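Local coordinates for periplasmic binding protein (Roseiflexus sp. RS-1, PDB 5GJ3) that binds heme, here two molecules at once, and probably hands it on to a membrane transporter in bacterial heme acquisition, at residues A159-T163 against A164-M168; G247-T250 against G251-L254. All coordinates share one frame; numbering follows the deposited sequence.

Contact 1: residues A159-T163 against A164-M168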
ATOM      1  N   ALA A 159     -12.437  -5.522   1.756  1.00 21.53           N
ATOM      2  CA  ALA A 159     -12.326  -4.048   1.637  1.00 22.41           C
ATOM      3  C   ALA A 159     -13.331  -3.458   0.639  1.00 22.77           C
ATOM      4  O   ALA A 159     -13.390  -3.866  -0.546  1.00 24.21           O
ATOM      5  CB  ALA A 159     -10.897  -3.665   1.235  1.00 20.85           C
ATOM      6  N   GLY A 160     -14.102  -2.485   1.092  1.00 23.42           N
ATOM      7  CA  GLY A 160     -15.048  -1.806   0.232  1.00 22.87           C
ATOM      8  C   GLY A 160     -14.530  -0.413  -0.111  1.00 26.98           C
ATOM      9  O   GLY A 160     -13.303  -0.210  -0.268  1.00 25.02           O
ATOM     10  N   ARG A 161     -15.460   0.532  -0.233  1.00 28.04           N
ATOM     11  CA  ARG A 161     -15.134   1.899  -0.661  1.00 34.19           C
ATOM     12  C   ARG A 161     -14.402   2.693   0.422  1.00 31.82           C
ATOM     13  O   ARG A 161     -14.341   2.253   1.599  1.00 30.38           O
ATOM     14  CB  ARG A 161     -16.371   2.636  -1.210  1.00 38.89           C
ATOM     15  CG  ARG A 161     -16.879   1.967  -2.477  1.00 47.80           C
ATOM     16  CD  ARG A 161     -17.676   2.861  -3.420  1.00 56.98           C
ATOM     17  NE  ARG A 161     -18.501   2.053  -4.336  1.00 63.73           N
ATOM     18  CZ  ARG A 161     -19.456   2.532  -5.143  1.00 68.87           C
ATOM     19  NH1 ARG A 161     -19.723   3.836  -5.188  1.00 66.48           N
ATOM     20  NH2 ARG A 161     -20.148   1.701  -5.915  1.00 65.63           N
ATOM     21  N   ASN A 162     -13.820   3.824   0.006  1.00 29.24           N
ATOM     22  CA  ASN A 162     -12.937   4.625   0.845  1.00 29.99           C
ATOM     23  C   ASN A 162     -11.679   3.860   1.354  1.00 30.14           C
ATOM     24  O   ASN A 162     -11.277   4.000   2.507  1.00 30.38           O
ATOM     25  CB  ASN A 162     -13.716   5.298   2.007  1.00 33.07           C
ATOM     26  CG  ASN A 162     -12.981   6.507   2.564  1.00 37.95           C
ATOM     27  OD1 ASN A 162     -12.581   7.396   1.810  1.00 42.35           O
ATOM     28  ND2 ASN A 162     -12.777   6.534   3.880  1.00 36.36           N
ATOM     29  N   THR A 163     -11.089   3.030   0.488  1.00 25.33           N
ATOM     30  CA  THR A 163      -9.828   2.346   0.764  1.00 24.63           C
ATOM     31  C   THR A 163      -8.909   2.547  -0.448  1.00 23.91           C
ATOM     32  O   THR A 163      -9.382   2.684  -1.610  1.00 22.02           O
ATOM     33  CB  THR A 163     -10.008   0.807   0.994  1.00 25.80           C
ATOM     34  OG1 THR A 163     -10.531   0.190  -0.199  1.00 27.25           O
ATOM     35  CG2 THR A 163     -10.957   0.496   2.169  1.00 25.96           C
ATOM     36  N   ALA A 164      -7.599   2.540  -0.191  1.00 22.95           N
ATOM     37  CA  ALA A 164      -6.609   2.537  -1.271  1.00 23.05           C
ATOM     38  C   ALA A 164      -6.884   1.382  -2.248  1.00 22.19           C
ATOM     39  O   ALA A 164      -6.722   1.570  -3.448  1.00 22.05           O
ATOM     40  CB  ALA A 164      -5.201   2.374  -0.709  1.00 23.88           C
ATOM     41  N   VAL A 165      -7.229   0.186  -1.740  1.00 20.20           N
ATOM     42  CA  VAL A 165      -7.324  -0.984  -2.657  1.00 19.75           C
ATOM     43  C   VAL A 165      -8.526  -0.789  -3.595  1.00 20.33           C
ATOM     44  O   VAL A 165      -8.462  -1.146  -4.783  1.00 19.02           O
ATOM     45  CB  VAL A 165      -7.317  -2.362  -1.937  1.00 22.97           C
ATOM     46  CG1 VAL A 165      -8.569  -2.570  -1.094  1.00 21.12           C
ATOM     47  CG2 VAL A 165      -7.149  -3.515  -2.960  1.00 21.72           C
ATOM     48  N   ASP A 166      -9.583  -0.151  -3.077  1.00 19.21           N
ATOM     49  CA  ASP A 166     -10.750   0.173  -3.899  1.00 21.91           C
ATOM     50  C   ASP A 166     -10.337   1.063  -5.078  1.00 21.03           C
ATOM     51  O   ASP A 166     -10.696   0.796  -6.238  1.00 18.33           O
ATOM     52  CB  ASP A 166     -11.819   0.870  -3.069  1.00 24.05           C
ATOM     53  CG  ASP A 166     -13.084   1.116  -3.854  1.00 27.82           C
ATOM     54  OD1 ASP A 166     -13.733   0.145  -4.289  1.00 27.16           O
ATOM     55  OD2 ASP A 166     -13.433   2.287  -4.049  1.00 29.30           O
ATOM     56  N   VAL A 167      -9.522   2.070  -4.778  1.00 18.67           N
ATOM     57  CA  VAL A 167      -8.992   2.965  -5.805  1.00 19.12           C
ATOM     58  C   VAL A 167      -8.106   2.214  -6.815  1.00 17.70           C
ATOM     59  O   VAL A 167      -8.183   2.443  -8.036  1.00 17.56           O
ATOM     60  CB  VAL A 167      -8.228   4.178  -5.164  1.00 19.02           C
ATOM     61  CG1 VAL A 167      -7.529   4.999  -6.237  1.00 19.37           C
ATOM     62  CG2 VAL A 167      -9.186   5.062  -4.389  1.00 19.95           C
ATOM     63  N   MET A 168      -7.243   1.316  -6.324  1.00 16.46           N
ATOM     64  CA  MET A 168      -6.407   0.541  -7.243  1.00 17.24           C
ATOM     65  C   MET A 168      -7.248  -0.390  -8.181  1.00 17.68           C
ATOM     66  O   MET A 168      -6.970  -0.492  -9.362  1.00 14.93           O
ATOM     67  CB  MET A 168      -5.371  -0.286  -6.473  1.00 17.96           C
ATOM     68  CG  MET A 168      -4.462   0.540  -5.540  1.00 18.32           C
ATOM     69  SD  MET A 168      -3.266   1.442  -6.549  1.00 21.71           S
ATOM     70  CE  MET A 168      -2.114   0.110  -6.995  1.00 20.30           C
TER
HETATM   71  O   HOH W   1     -12.615   4.490  -2.384  1.00 40.26           O
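Thr163 O accepts from Val167 N at 3.2 Å, the first backbone bond of a helix that begins at Ala164, directly after the loop 159-163. The loop leaves strand 155-159 and bends back at Asn162, whose backbone is in the left-handed region, before Thr163 enters the helix. Thr163 is the N-cap: its OG1 takes the N-H of Asp166 at 3.0 Å and an angle of 150°. With chi1 at 62°, OG1 lies between backbone N and carbonyl carbon, facing the first turn. The same hydroxyl donates to Gly160 O at 2.8 Å, nearly head-on to the carbonyl, and thus clasps the loop to the helix start. Losing the hydroxyl to an alanine here would probably leave both Asp166 N and Gly160 O without this mate and Gly160 less firmly tied to the helix start. In this strand-to-helix connection of the heme-binding protein, Val165 lies about 7 Å by its side chain from a bound heme. Asp166, its CG anti to the backbone N (chi1 -175°), leans back over the loop, CB lying 3.3 Å from Gly160 O. Its OD2 accepts from a water that takes a weak bond from Asn162 N, while OD1 is held by Asn176 ND2. Buried Ala159 CB presses on Val165 CG1 at 3.5 Å, tight for two carbons, and both side chains rest on Phe147 of strand 144-151.

Contact 2: residues G247-T250 against G251-L254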
ATOM      1  N   GLY A 247       2.742   4.862  -3.465  1.00 23.34           N
ATOM      2  CA  GLY A 247       4.066   5.442  -3.507  1.00 22.61           C
ATOM      3  C   GLY A 247       4.603   5.398  -4.905  1.00 20.67           C
ATOM      4  O   GLY A 247       3.821   5.391  -5.853  1.00 22.14           O
ATOM      5  N   PRO A 248       5.953   5.382  -5.044  1.00 21.00           N
ATOM      6  CA  PRO A 248       6.554   5.503  -6.355  1.00 21.59           C
ATOM      7  C   PRO A 248       6.254   4.311  -7.295  1.00 20.92           C
ATOM      8  O   PRO A 248       6.328   4.478  -8.523  1.00 21.03           O
ATOM      9  CB  PRO A 248       8.067   5.568  -6.054  1.00 21.99           C
ATOM     10  CG  PRO A 248       8.160   5.995  -4.618  1.00 24.75           C
ATOM     11  CD  PRO A 248       6.974   5.285  -3.986  1.00 20.68           C
ATOM     12  N   ARG A 249       5.909   3.151  -6.729  1.00 18.67           N
ATOM     13  CA  ARG A 249       5.595   1.955  -7.527  1.00 17.60           C
ATOM     14  C   ARG A 249       4.119   1.780  -7.887  1.00 18.36           C
ATOM     15  O   ARG A 249       3.727   0.727  -8.410  1.00 17.84           O
ATOM     16  CB  ARG A 249       6.146   0.692  -6.834  1.00 16.08           C
ATOM     17  CG  ARG A 249       7.697   0.658  -6.856  1.00 16.76           C
ATOM     18  CD  ARG A 249       8.178  -0.600  -6.128  1.00 17.34           C
ATOM     19  NE  ARG A 249       7.793  -0.524  -4.715  1.00 18.26           N
ATOM     20  CZ  ARG A 249       7.657  -1.547  -3.873  1.00 20.44           C
ATOM     21  NH1 ARG A 249       7.804  -2.797  -4.274  1.00 22.28           N
ATOM     22  NH2 ARG A 249       7.286  -1.318  -2.633  1.00 22.51           N
ATOM     23  N   THR A 250       3.320   2.826  -7.668  1.00 19.04           N
ATOM     24  CA  THR A 250       1.877   2.746  -7.865  1.00 18.75           C
ATOM     25  C   THR A 250       1.491   2.371  -9.296  1.00 19.63           C
ATOM     26  O   THR A 250       0.619   1.522  -9.493  1.00 20.29           O
ATOM     27  CB  THR A 250       1.163   4.058  -7.467  1.00 18.30           C
ATOM     28  OG1 THR A 250       1.402   4.263  -6.072  1.00 20.01           O
ATOM     29  CG2 THR A 250      -0.393   3.934  -7.667  1.00 17.11           C
ATOM     30  N   GLY A 251       2.141   3.018 -10.275  1.00 18.49           N
ATOM     31  CA  GLY A 251       1.974   2.730 -11.667  1.00 17.61           C
ATOM     32  C   GLY A 251       2.377   1.294 -12.010  1.00 17.19           C
ATOM     33  O   GLY A 251       1.746   0.663 -12.832  1.00 17.43           O
ATOM     34  N   GLN A 252       3.423   0.779 -11.388  1.00 17.50           N
ATOM     35  CA  GLN A 252       3.845  -0.594 -11.669  1.00 17.07           C
ATOM     36  C   GLN A 252       2.789  -1.556 -11.114  1.00 17.08           C
ATOM     37  O   GLN A 252       2.473  -2.540 -11.728  1.00 16.62           O
ATOM     38  CB  GLN A 252       5.220  -0.859 -11.040  1.00 17.53           C
ATOM     39  CG  GLN A 252       6.333  -0.019 -11.681  1.00 21.81           C
ATOM     40  CD  GLN A 252       7.551   0.089 -10.773  1.00 25.15           C
ATOM     41  OE1 GLN A 252       7.835  -0.824  -9.994  1.00 29.97           O
ATOM     42  NE2 GLN A 252       8.228   1.218 -10.816  1.00 29.31           N
ATOM     43  N   ALA A 253       2.253  -1.271  -9.931  1.00 17.09           N
ATOM     44  CA  ALA A 253       1.250  -2.186  -9.338  1.00 17.14           C
ATOM     45  C   ALA A 253      -0.060  -2.161 -10.135  1.00 17.40           C
ATOM     46  O   ALA A 253      -0.664  -3.214 -10.360  1.00 16.38           O
ATOM     47  CB  ALA A 253       1.013  -1.877  -7.844  1.00 16.74           C
ATOM     48  N   LEU A 254      -0.477  -0.971 -10.593  1.00 17.78           N
ATOM     49  CA  LEU A 254      -1.644  -0.835 -11.472  1.00 17.38           C
ATOM     50  C   LEU A 254      -1.515  -1.622 -12.754  1.00 16.78           C
ATOM     51  O   LEU A 254      -2.496  -2.213 -13.203  1.00 16.31           O
ATOM     52  CB  LEU A 254      -1.942   0.618 -11.841  1.00 17.59           C
ATOM     53  CG  LEU A 254      -2.690   1.411 -10.813  1.00 19.74           C
ATOM     54  CD1 LEU A 254      -2.823   2.862 -11.339  1.00 19.05           C
ATOM     55  CD2 LEU A 254      -4.061   0.778 -10.495  1.00 17.30           C
TER
HETATM   56  O   HOH W   2       5.054   3.649 -10.692  1.00 31.39           O
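Arg249 O and Thr250 O open the hydrogen bonding of the helix, accepting from Ala253 N and Leu254 N respectively, each at 2.9 Å. Arg249 is the N-cap residue, and the type I beta turn from Gly247 to Thr250 leads the chain into the first helical turn. Within the beta turn Gly247 O is gripped twice by one residue: Thr250 N reaches it at 3.2 Å and Thr250 OG1 at 2.7 Å, both from the same face of the carbonyl plane. The hydroxyl can do this because chi1 of -62° sets OG1 beside its own backbone N, so that the buried threonine fixes the turn with main chain and side chain together. A water adds a bridge, donating to Pro248 O at 2.6 Å and accepting weakly from Gly251 N, one of the amides at the start of the helix. The side-chain contacts set oxygens against carbons. Gln252 OE1 lies against the aliphatic part of Arg249, 3.5 Å from CG, with the amide and guanidinium planes 69° apart. The nitrogens bond outside the two segments: Arg249 NE forms a salt bridge with Glu17, the guanidinium makes a cation-pi contact with Tyr37, and Gln252 NE2 bonds to Glu128. Leu254 CB and CG both sit 3.6 Å from Thr250 O. Around this helix start, Pro248 packs on helix 13-21, Thr250 and Leu254 on Ile129 of helix 115-136, and Ala253 on Tyr242 of helix 240-244, while helix 164-171 touches Thr250, Ala253 and Leu254.

How the contacts relate
From the N terminus, contact 1 comes first, closing the short loop between strand 155-159 and helix 164-171. The chain then runs through strands 175-176, 186-188, 201-205 and 235-238 and the helices among them before contact 2 closes the loop from helix 240-244 into helix 250-267. The two are in series, neither enclosing nor crossing the other, with centres about 15 Å apart. They nevertheless meet through Met168: its CE lies 3.8 Å from Ala253 CB, and its O is 3.4 Å from Leu254 CD2. Thus the helix begun at contact 1, which follows a strand of the mixed sheet, packs on the helix begun at contact 2.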